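Local coordinates for exodeoxyribonuclease III (Archaeoglobus fulgidus, PDB 2VOA), which recognises abasic sites in DNA as an AP endonuclease of the exonuclease III family, probably using two magnesium or manganese ions per subunit, at residues T104-G109 with Q122-L127; F79-E84 with Y128-K133; M147-E152 with D171-Y176. The protein carries 1 engineered substitution. One frame throughout, in Å; residues are numbered along the deposited sequence.

How the interactions relate
Interactions 1 and 2 share helix 115-134: its middle turns meet the end of strand 99-105, and its later turns meet the loop after strand 77-79. They touch directly, with Leu81 CD1 3.6 Å from Trp123 CE2. Interaction 3 instead uses helix 170-180, and it joins interaction 1 through Asn148 ND2 and Val106 O, 2.8 Å apart. Interaction 1 is fully buried and purely apolar across its segments. Interaction 3 buries more area (385 Å² against 277 Å²) and adds a grip on a backbone carbonyl from a partly exposed arginine. Interaction 2, with 222 Å² and a centre about 17 Å from the chain centre, pairs buried Gly80, Leu81 and Tyr130 with an exposed salt bridge.

Interaction 1: T104-G109 with Q122-L127; sequences TYVPQG and QWLERL. With nucleotides of chain D.
Within the beta-alpha-beta unit of strand 99-105, helix 115-134 and strand 141-144, the indole of Trp123 packs against Thr104, Val106 and Pro107 where strand 99-105 gives way to the loop beside the predicted active site. The evidence for a CH-pi contact is direct: Pro107 CD lies 3.7 Å from the centroid of the five-membered ring of Trp123, 22° off the ring normal. Val106 CA sits over the same face, and Val106 CG2 comes within 3.8 Å of Trp123 CZ3. At the far end of the indole, Thr104 CB meets the ring edge, 4.1 Å from Trp123 CH2. Val106 divides its methyls between two helix residues: CG1 is anti to the backbone N (chi1 173°) and reaches Leu124 CD2 at 4.0 Å, leaving CG2 for the indole.

In this DNase I-like fold the helix thus lies against one side of the strand end, while Tyr105, a predicted active-site residue, leaves the backbone away from the helix, and its OH lies 3.8 Å from C5' of DC10 of chain D. Gln108 CG lies 3.6 Å from O3' of the same nucleotide. An alanine in place of Trp123 is likely to open a gap beneath Pro107 and Val106 and to leave Asp87 without its indole N-H partner, since NE1 bonds Asp87 OD2. Thr104 OG1 is hydrogen-bonded to Trp143 NE1, and Val106 O accepts from Asn148 ND2, a bond that ties this loop to a predicted metal-binding residue.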
loop_
_atom_site.group_PDB
_atom_site.type_symbol
_atom_site.label_atom_id
_atom_site.label_comp_id
_atom_site.label_asym_id
_atom_site.label_seq_id
_atom_site.Cartn_x
_atom_site.Cartn_y
_atom_site.Cartn_z
ATOM N N THR A 104 -27.774 -0.760 2.373
ATOM C CA THR A 104 -27.501 -0.598 3.805
ATOM C C THR A 104 -26.173 -1.227 4.227
ATOM O O THR A 104 -25.794 -2.333 3.753
ATOM C CB THR A 104 -28.610 -1.245 4.706
ATOM O OG1 THR A 104 -28.695 -2.635 4.401
ATOM C CG2 THR A 104 -29.975 -0.611 4.475
ATOM N N TYR A 105 -25.500 -0.549 5.156
ATOM C CA TYR A 105 -24.377 -1.109 5.861
ATOM C C TYR A 105 -24.792 -1.150 7.333
ATOM O O TYR A 105 -24.710 -0.142 8.051
ATOM C CB TYR A 105 -23.089 -0.279 5.636
ATOM C CG TYR A 105 -21.947 -0.756 6.478
ATOM C CD1 TYR A 105 -21.599 -2.118 6.500
ATOM C CD2 TYR A 105 -21.221 0.134 7.289
ATOM C CE1 TYR A 105 -20.566 -2.587 7.299
ATOM C CE2 TYR A 105 -20.178 -0.312 8.094
ATOM C CZ TYR A 105 -19.865 -1.676 8.108
ATOM O OH TYR A 105 -18.845 -2.133 8.908
ATOM N N VAL A 106 -25.328 -2.298 7.745
ATOM C CA VAL A 106 -25.903 -2.460 9.085
ATOM C C VAL A 106 -24.809 -2.428 10.147
ATOM O O VAL A 106 -23.745 -2.981 9.943
ATOM C CB VAL A 106 -26.702 -3.782 9.115
ATOM C CG1 VAL A 106 -27.183 -4.121 10.532
ATOM C CG2 VAL A 106 -27.882 -3.708 8.102
ATOM N N PRO A 107 -25.058 -1.773 11.318
ATOM C CA PRO A 107 -24.010 -1.840 12.376
ATOM C C PRO A 107 -23.578 -3.281 12.700
ATOM O O PRO A 107 -24.410 -4.176 12.883
ATOM C CB PRO A 107 -24.689 -1.184 13.596
ATOM C CG PRO A 107 -25.662 -0.180 12.938
ATOM C CD PRO A 107 -26.215 -0.969 11.734
ATOM N N GLN A 108 -22.271 -3.500 12.751
ATOM C CA GLN A 108 -21.755 -4.849 13.002
ATOM C C GLN A 108 -22.062 -5.350 14.433
ATOM O O GLN A 108 -22.432 -6.503 14.608
ATOM C CB GLN A 108 -20.260 -4.907 12.700
ATOM C CG GLN A 108 -19.711 -6.327 12.701
ATOM C CD GLN A 108 -18.996 -6.710 13.996
ATOM O OE1 GLN A 108 -18.739 -5.881 14.883
ATOM N NE2 GLN A 108 -18.646 -7.979 14.092
ATOM N N GLY A 109 -21.935 -4.478 15.431
ATOM C CA GLY A 109 -22.357 -4.807 16.804
ATOM C C GLY A 109 -21.259 -5.064 17.828
ATOM O O GLY A 109 -21.527 -5.007 19.032
ATOM N N GLN A 122 -31.499 -2.103 17.660
ATOM C CA GLN A 122 -32.365 -0.952 17.452
ATOM C C GLN A 122 -32.392 -0.518 15.978
ATOM O O GLN A 122 -33.438 -0.107 15.473
ATOM C CB GLN A 122 -31.929 0.183 18.386
ATOM C CG GLN A 122 -32.212 -0.141 19.844
ATOM C CD GLN A 122 -31.426 0.728 20.819
ATOM O OE1 GLN A 122 -31.299 0.390 22.000
ATOM N NE2 GLN A 122 -30.895 1.840 20.334
ATOM N N TRP A 123 -31.242 -0.609 15.290
ATOM C CA TRP A 123 -31.110 -0.208 13.875
ATOM C C TRP A 123 -31.954 -1.122 12.996
ATOM O O TRP A 123 -32.699 -0.653 12.133
ATOM C CB TRP A 123 -29.654 -0.307 13.426
ATOM C CG TRP A 123 -29.243 0.716 12.377
ATOM C CD1 TRP A 123 -28.786 1.982 12.620
ATOM C CD2 TRP A 123 -29.265 0.565 10.943
ATOM N NE1 TRP A 123 -28.503 2.625 11.435
ATOM C CE2 TRP A 123 -28.782 1.784 10.388
ATOM C CE3 TRP A 123 -29.632 -0.481 10.073
ATOM C CZ2 TRP A 123 -28.658 1.989 8.991
ATOM C CZ3 TRP A 123 -29.498 -0.283 8.688
ATOM C CH2 TRP A 123 -29.018 0.943 8.163
ATOM N N LEU A 124 -31.876 -2.430 13.268
ATOM C CA LEU A 124 -32.699 -3.404 12.538
ATOM C C LEU A 124 -34.201 -3.197 12.793
ATOM O O LEU A 124 -35.008 -3.349 11.871
ATOM C CB LEU A 124 -32.275 -4.845 12.866
ATOM C CG LEU A 124 -30.922 -5.266 12.256
ATOM C CD1 LEU A 124 -30.515 -6.590 12.900
ATOM C CD2 LEU A 124 -30.974 -5.354 10.697
ATOM N N GLU A 125 -34.576 -2.784 14.001
ATOM C CA GLU A 125 -35.980 -2.480 14.281
ATOM C C GLU A 125 -36.408 -1.204 13.520
ATOM O O GLU A 125 -37.492 -1.134 12.926
ATOM C CB GLU A 125 -36.206 -2.309 15.789
ATOM C CG GLU A 125 -37.596 -1.788 16.185
ATOM C CD GLU A 125 -38.724 -2.805 15.999
ATOM O OE1 GLU A 125 -39.896 -2.454 16.316
ATOM O OE2 GLU A 125 -38.455 -3.962 15.574
ATOM N N ARG A 126 -35.554 -0.191 13.546
ATOM C CA ARG A 126 -35.839 1.040 12.799
ATOM C C ARG A 126 -35.941 0.747 11.308
ATOM O O ARG A 126 -36.849 1.255 10.644
ATOM C CB ARG A 126 -34.781 2.104 13.090
ATOM C CG ARG A 126 -34.846 2.646 14.519
ATOM C CD ARG A 126 -34.154 3.995 14.590
ATOM N NE ARG A 126 -32.701 3.906 14.466
ATOM C CZ ARG A 126 -31.941 4.864 13.931
ATOM N NH1 ARG A 126 -32.503 5.962 13.450
ATOM N NH2 ARG A 126 -30.630 4.727 13.869
ATOM N N LEU A 127 -35.052 -0.115 10.809
ATOM C CA LEU A 127 -35.031 -0.452 9.381
ATOM C C LEU A 127 -36.321 -1.166 9.003
ATOM O O LEU A 127 -36.884 -0.928 7.927
ATOM C CB LEU A 127 -33.812 -1.322 9.053
ATOM C CG LEU A 127 -33.669 -1.668 7.574
ATOM C CD1 LEU A 127 -33.587 -0.399 6.742
ATOM C CD2 LEU A 127 -32.411 -2.500 7.364
ATOM P P DC D 10 -16.888 -1.025 13.925
ATOM O OP1 DC D 10 -18.005 -0.374 13.184
ATOM O OP2 DC D 10 -17.064 -1.473 15.338
ATOM O "O5'" DC D 10 -16.446 -2.288 13.082
ATOM C "C5'" DC D 10 -16.277 -2.183 11.681
ATOM C "C4'" DC D 10 -15.734 -3.509 11.208
ATOM O "O4'" DC D 10 -14.385 -3.686 11.698
ATOM C "C3'" DC D 10 -16.495 -4.722 11.728
ATOM O "O3'" DC D 10 -16.882 -5.505 10.631
ATOM C "C2'" DC D 10 -15.519 -5.488 12.625
ATOM C "C1'" DC D 10 -14.189 -5.048 12.016
ATOM N N1 DC D 10 -12.968 -5.148 12.875
ATOM C C2 DC D 10 -11.792 -5.628 12.268
ATOM O O2 DC D 10 -11.805 -5.969 11.075
ATOM N N3 DC D 10 -10.659 -5.711 13.011
ATOM C C4 DC D 10 -10.667 -5.340 14.290
ATOM N N4 DC D 10 -9.513 -5.460 14.955
ATOM C C5 DC D 10 -11.855 -4.847 14.935
ATOM C C6 DC D 10 -12.974 -4.760 14.193
#

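Interaction 2: F79-E84 with Y128-K133; sequences FGLDSE and YHYLQK
Asp82 and Lys133 form the charged part of this contact, reaching toward each other from loop and helix at the protein surface. Lys133 NZ donates to Asp82 OD2 in a salt bridge, meeting that oxygen nearly end-on to its C-O bond. The 2.5 Å separation of Lys133 NZ and Asp82 OD2 is unusually short, and for two exposed side chains its exact value is best treated with caution.

The other carboxylate oxygen makes a different kind of contact. Asp82 OD1 lies close to the plane of the Tyr130 ring and 3.3 Å from Tyr130 CD1, so it faces the ring edge; the carboxylate and ring planes are 70° apart. An anion beside the weakly positive rim of an aromatic ring is electrostatically reasonable.

Apolar packing lies further in. Leu81 CD2 touches the root of the tyrosine, 3.9 Å from Tyr130 CB. Leu81 also packs on Trp123 and Leu127 of the same helix and on Leu91. This loop connects edge strand 77-79 to strand 91-96 of one sheet of the DNase I-like alpha/beta sandwich, and helix 115-134 lies beside it; the closest CA pair, Leu81 and Tyr130, is 6.9 Å apart.

Water mediates the remaining polar link. One water donates to Gly80 O at 2.8 Å and lies 2.8 Å from Tyr130 OH in a second hydrogen bond. Tyr130 CG is anti to the backbone N (chi1 172°), which carries the ring out from the helix toward the loop, and its hydroxyl is also hydrogen-bonded to Arg93 NH1, its strongest polar partner. Gly80, whose backbone is bonded to Leu91, adopts a positive phi of 79°, which favours glycine at this position.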
loop_
_atom_site.group_PDB
_atom_site.type_symbol
_atom_site.label_atom_id
_atom_site.label_comp_id
_atom_site.label_asym_id
_atom_site.label_seq_id
_atom_site.Cartn_x
_atom_site.Cartn_y
_atom_site.Cartn_z
ATOM N N PHE A 79 -30.565 9.715 1.808
ATOM C CA PHE A 79 -29.524 9.177 2.693
ATOM C C PHE A 79 -30.076 8.957 4.094
ATOM O O PHE A 79 -30.805 9.809 4.645
ATOM C CB PHE A 79 -28.332 10.156 2.823
ATOM C CG PHE A 79 -27.822 10.698 1.506
ATOM C CD1 PHE A 79 -27.855 12.077 1.248
ATOM C CD2 PHE A 79 -27.343 9.847 0.513
ATOM C CE1 PHE A 79 -27.398 12.578 0.017
ATOM C CE2 PHE A 79 -26.882 10.353 -0.712
ATOM C CZ PHE A 79 -26.907 11.694 -0.952
ATOM N N GLY A 80 -29.687 7.837 4.682
ATOM C CA GLY A 80 -29.980 7.549 6.091
ATOM C C GLY A 80 -31.394 7.049 6.360
ATOM O O GLY A 80 -32.260 7.038 5.468
ATOM N N LEU A 81 -31.608 6.591 7.591
ATOM C CA LEU A 81 -32.943 6.287 8.087
ATOM C C LEU A 81 -33.739 7.584 8.260
ATOM O O LEU A 81 -33.155 8.670 8.257
ATOM C CB LEU A 81 -32.837 5.512 9.406
ATOM C CG LEU A 81 -32.350 4.055 9.266
ATOM C CD1 LEU A 81 -31.965 3.494 10.640
ATOM C CD2 LEU A 81 -33.431 3.178 8.613
ATOM N N ASP A 82 -35.061 7.476 8.386
ATOM C CA ASP A 82 -35.913 8.668 8.538
ATOM C C ASP A 82 -36.177 9.068 10.004
ATOM O O ASP A 82 -37.122 9.813 10.309
ATOM C CB ASP A 82 -37.218 8.498 7.755
ATOM C CG ASP A 82 -38.044 7.316 8.231
ATOM O OD1 ASP A 82 -37.495 6.374 8.850
ATOM O OD2 ASP A 82 -39.263 7.317 7.969
ATOM N N SER A 83 -35.319 8.595 10.903
ATOM C CA SER A 83 -35.351 8.986 12.316
ATOM C C SER A 83 -33.924 9.060 12.874
ATOM O O SER A 83 -32.998 8.501 12.292
ATOM C CB SER A 83 -36.182 7.991 13.131
ATOM O OG SER A 83 -35.608 6.702 13.076
ATOM N N GLU A 84 -33.776 9.740 14.008
ATOM C CA GLU A 84 -32.484 10.010 14.638
ATOM C C GLU A 84 -31.976 8.802 15.446
ATOM O O GLU A 84 -32.758 8.174 16.166
ATOM C CB GLU A 84 -32.635 11.248 15.536
ATOM C CG GLU A 84 -31.483 12.226 15.459
ATOM C CD GLU A 84 -31.156 12.637 14.030
ATOM O OE1 GLU A 84 -30.047 12.287 13.550
ATOM O OE2 GLU A 84 -32.013 13.288 13.370
ATOM N N TYR A 128 -36.794 -2.046 9.879
ATOM C CA TYR A 128 -38.103 -2.684 9.677
ATOM C C TYR A 128 -39.220 -1.663 9.421
ATOM O O TYR A 128 -39.929 -1.733 8.415
ATOM C CB TYR A 128 -38.461 -3.565 10.901
ATOM C CG TYR A 128 -39.869 -4.135 10.829
ATOM C CD1 TYR A 128 -40.934 -3.500 11.477
ATOM C CD2 TYR A 128 -40.134 -5.296 10.089
ATOM C CE1 TYR A 128 -42.232 -4.024 11.403
ATOM C CE2 TYR A 128 -41.428 -5.827 10.005
ATOM C CZ TYR A 128 -42.468 -5.172 10.661
ATOM O OH TYR A 128 -43.750 -5.664 10.604
ATOM N N HIS A 129 -39.350 -0.690 10.316
ATOM C CA HIS A 129 -40.425 0.293 10.188
ATOM C C HIS A 129 -40.226 1.186 8.965
ATOM O O HIS A 129 -41.197 1.529 8.274
ATOM C CB HIS A 129 -40.579 1.054 11.499
ATOM C CG HIS A 129 -41.090 0.183 12.602
ATOM N ND1 HIS A 129 -42.367 -0.342 12.592
ATOM C CD2 HIS A 129 -40.492 -0.297 13.717
ATOM C CE1 HIS A 129 -42.542 -1.085 13.673
ATOM N NE2 HIS A 129 -41.419 -1.082 14.368
ATOM N N TYR A 130 -38.966 1.494 8.673
ATOM C CA TYR A 130 -38.616 2.319 7.514
ATOM C C TYR A 130 -39.038 1.650 6.200
ATOM O O TYR A 130 -39.696 2.281 5.347
ATOM C CB TYR A 130 -37.125 2.674 7.549
ATOM C CG TYR A 130 -36.598 3.359 6.302
ATOM C CD1 TYR A 130 -36.771 4.727 6.087
ATOM C CD2 TYR A 130 -35.914 2.621 5.331
ATOM C CE1 TYR A 130 -36.261 5.349 4.913
ATOM C CE2 TYR A 130 -35.421 3.226 4.174
ATOM C CZ TYR A 130 -35.584 4.577 3.984
ATOM O OH TYR A 130 -35.089 5.165 2.830
ATOM N N LEU A 131 -38.694 0.372 6.048
ATOM C CA LEU A 131 -39.043 -0.376 4.830
ATOM C C LEU A 131 -40.526 -0.712 4.752
ATOM O O LEU A 131 -41.113 -0.649 3.680
ATOM C CB LEU A 131 -38.210 -1.639 4.730
ATOM C CG LEU A 131 -36.709 -1.334 4.600
ATOM C CD1 LEU A 131 -35.942 -2.642 4.754
ATOM C CD2 LEU A 131 -36.346 -0.594 3.300
ATOM N N GLN A 132 -41.138 -1.056 5.886
ATOM C CA GLN A 132 -42.587 -1.278 5.928
ATOM C C GLN A 132 -43.349 -0.041 5.428
ATOM O O GLN A 132 -44.373 -0.157 4.731
ATOM C CB GLN A 132 -43.023 -1.614 7.358
ATOM C CG GLN A 132 -44.484 -1.972 7.491
ATOM C CD GLN A 132 -44.863 -2.275 8.920
ATOM O OE1 GLN A 132 -44.540 -1.513 9.847
ATOM N NE2 GLN A 132 -45.581 -3.376 9.113
ATOM N N LYS A 133 -42.843 1.142 5.784
ATOM C CA LYS A 133 -43.498 2.411 5.480
ATOM C C LYS A 133 -43.302 2.842 4.026
ATOM O O LYS A 133 -44.199 3.453 3.425
ATOM C CB LYS A 133 -42.979 3.488 6.450
ATOM C CG LYS A 133 -43.229 4.921 6.050
ATOM C CD LYS A 133 -42.772 5.859 7.150
ATOM C CE LYS A 133 -42.154 7.114 6.568
ATOM N NZ LYS A 133 -41.667 8.022 7.651
HETATM O O HOH W 1 -33.609 7.546 3.065
#

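Interaction 3: M147-E152 with D171-Y176; sequences MNVAPE and DARRAY
The ring of Tyr176 has Val149 over one face, with CB 4.0 Å above the plane and displaced toward the rim, and Pro151 at its edge, where Pro151 CB is 3.9 Å from Tyr176 CD2. Met147 crosses the tyrosine at about a right angle, its CG 3.6 Å from Tyr176 CE1. With chi1 at 176°, the Tyr176 ring extends opposite its own amide nitrogen, into the group of Met147, Val149 and Pro151.

The second flat group, the guanidinium of Arg173, presents its edge to Pro151 O. Two nitrogens converge on this one oxygen: Arg173 NE at 2.9 Å from Pro151 O, with an N-H...O angle of 156°, and Arg173 NH2 at 3.1 Å from it. The oxygen lies in the guanidinium plane, yet NE stands 60° above the carbonyl plane, and both donors arrive from the same face of it.

Segment 147-152 follows strand 141-144 in the DNase I-like fold and includes Asn148, predicted to bind magnesium and stabilise the transition state. Helix 170-180 packs along this loop, and Tyr176 continues onto Ala219 and Leu221 of strand 218-222. Val149 CG1 meets the helix too, 3.7 Å from Tyr176 CB. Glu152 OE2 remains 4.1 Å from Arg173 NH2, beyond salt-bridge range; the firmer partner of this carboxylate is Lys177, bridged through OE1.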
loop_
_atom_site.group_PDB
_atom_site.type_symbol
_atom_site.label_atom_id
_atom_site.label_comp_id
_atom_site.label_asym_id
_atom_site.label_seq_id
_atom_site.Cartn_x
_atom_site.Cartn_y
_atom_site.Cartn_z
ATOM N N MET A 147 -25.253 -6.795 5.629
ATOM C CA MET A 147 -26.245 -6.855 6.714
ATOM C C MET A 147 -25.618 -7.166 8.060
ATOM O O MET A 147 -26.251 -6.988 9.104
ATOM C CB MET A 147 -27.292 -7.937 6.363
ATOM C CG MET A 147 -27.974 -7.765 4.971
ATOM S SD MET A 147 -28.542 -6.074 4.646
ATOM C CE MET A 147 -29.280 -6.370 3.039
ATOM N N ASN A 148 -24.387 -7.677 8.044
ATOM C CA ASN A 148 -23.753 -8.175 9.272
ATOM C C ASN A 148 -24.682 -9.118 10.025
ATOM O O ASN A 148 -24.711 -9.172 11.247
ATOM C CB ASN A 148 -23.252 -7.022 10.151
ATOM C CG ASN A 148 -21.977 -6.408 9.596
ATOM O OD1 ASN A 148 -20.992 -7.113 9.363
ATOM N ND2 ASN A 148 -21.996 -5.103 9.371
ATOM N N VAL A 149 -25.422 -9.906 9.255
ATOM C CA VAL A 149 -26.259 -10.955 9.832
ATOM C C VAL A 149 -26.212 -12.141 8.894
ATOM O O VAL A 149 -26.487 -12.005 7.697
ATOM C CB VAL A 149 -27.746 -10.512 10.001
ATOM C CG1 VAL A 149 -28.627 -11.684 10.507
ATOM C CG2 VAL A 149 -27.864 -9.319 10.957
ATOM N N ALA A 150 -25.885 -13.286 9.468
ATOM C CA ALA A 150 -25.935 -14.566 8.772
ATOM C C ALA A 150 -27.215 -15.243 9.304
ATOM O O ALA A 150 -27.239 -15.743 10.454
ATOM C CB ALA A 150 -24.702 -15.382 9.118
ATOM N N PRO A 151 -28.305 -15.201 8.510
ATOM C CA PRO A 151 -29.613 -15.559 9.095
ATOM C C PRO A 151 -29.837 -17.051 9.380
ATOM O O PRO A 151 -30.601 -17.380 10.301
ATOM C CB PRO A 151 -30.618 -15.078 8.035
ATOM C CG PRO A 151 -29.872 -15.187 6.741
ATOM C CD PRO A 151 -28.429 -14.800 7.089
ATOM N N GLU A 152 -29.198 -17.934 8.600
ATOM C CA GLU A 152 -29.385 -19.385 8.785
ATOM C C GLU A 152 -28.062 -20.079 9.086
ATOM O O GLU A 152 -27.016 -19.539 8.723
ATOM C CB GLU A 152 -29.993 -20.004 7.509
ATOM C CG GLU A 152 -31.334 -19.382 7.083
ATOM C CD GLU A 152 -32.441 -19.553 8.112
ATOM O OE1 GLU A 152 -33.410 -18.758 8.058
ATOM O OE2 GLU A 152 -32.376 -20.480 8.963
ATOM N N ASP A 171 -30.698 -12.723 18.667
ATOM C CA ASP A 171 -31.462 -11.450 18.630
ATOM C C ASP A 171 -31.312 -10.736 17.281
ATOM O O ASP A 171 -32.290 -10.246 16.716
ATOM C CB ASP A 171 -31.078 -10.499 19.790
ATOM C CG ASP A 171 -31.454 -11.056 21.170
ATOM O OD1 ASP A 171 -32.343 -11.948 21.266
ATOM O OD2 ASP A 171 -30.851 -10.592 22.174
ATOM N N ALA A 172 -30.088 -10.697 16.770
ATOM C CA ALA A 172 -29.832 -10.100 15.463
ATOM C C ALA A 172 -30.506 -10.894 14.341
ATOM O O ALA A 172 -31.098 -10.303 13.420
ATOM C CB ALA A 172 -28.321 -9.982 15.214
ATOM N N ARG A 173 -30.380 -12.225 14.400
ATOM C CA ARG A 173 -31.017 -13.104 13.399
ATOM C C ARG A 173 -32.522 -12.867 13.384
ATOM O O ARG A 173 -33.098 -12.699 12.312
ATOM C CB ARG A 173 -30.715 -14.582 13.675
ATOM C CG ARG A 173 -29.249 -14.955 13.417
ATOM C CD ARG A 173 -28.992 -16.431 13.853
ATOM N NE ARG A 173 -29.624 -17.433 12.999
ATOM C CZ ARG A 173 -29.895 -18.685 13.359
ATOM N NH1 ARG A 173 -29.633 -19.116 14.593
ATOM N NH2 ARG A 173 -30.460 -19.511 12.491
ATOM N N ARG A 174 -33.146 -12.826 14.558
ATOM C CA ARG A 174 -34.600 -12.639 14.646
ATOM C C ARG A 174 -35.013 -11.257 14.080
ATOM O O ARG A 174 -36.013 -11.141 13.361
ATOM C CB ARG A 174 -35.071 -12.784 16.104
ATOM C CG ARG A 174 -36.558 -12.467 16.283
ATOM C CD ARG A 174 -37.049 -12.586 17.710
ATOM N NE ARG A 174 -38.511 -12.473 17.714
ATOM C CZ ARG A 174 -39.366 -13.494 17.821
ATOM N NH1 ARG A 174 -38.931 -14.747 17.964
ATOM N NH2 ARG A 174 -40.676 -13.256 17.795
ATOM N N ALA A 175 -34.250 -10.215 14.414
ATOM C CA ALA A 175 -34.569 -8.856 13.973
ATOM C C ALA A 175 -34.445 -8.720 12.460
ATOM O O ALA A 175 -35.245 -8.060 11.810
ATOM C CB ALA A 175 -33.699 -7.826 14.688
ATOM N N TYR A 176 -33.455 -9.401 11.894
ATOM C CA TYR A 176 -33.224 -9.349 10.457
ATOM C C TYR A 176 -34.349 -10.119 9.756
ATOM O O TYR A 176 -34.976 -9.616 8.810
ATOM C CB TYR A 176 -31.856 -9.958 10.169
ATOM C CG TYR A 176 -31.495 -10.058 8.719
ATOM C CD1 TYR A 176 -31.225 -8.919 7.969
ATOM C CD2 TYR A 176 -31.426 -11.302 8.086
ATOM C CE1 TYR A 176 -30.872 -8.995 6.637
ATOM C CE2 TYR A 176 -31.053 -11.401 6.723
ATOM C CZ TYR A 176 -30.785 -10.253 6.014
ATOM O OH TYR A 176 -30.430 -10.320 4.694
#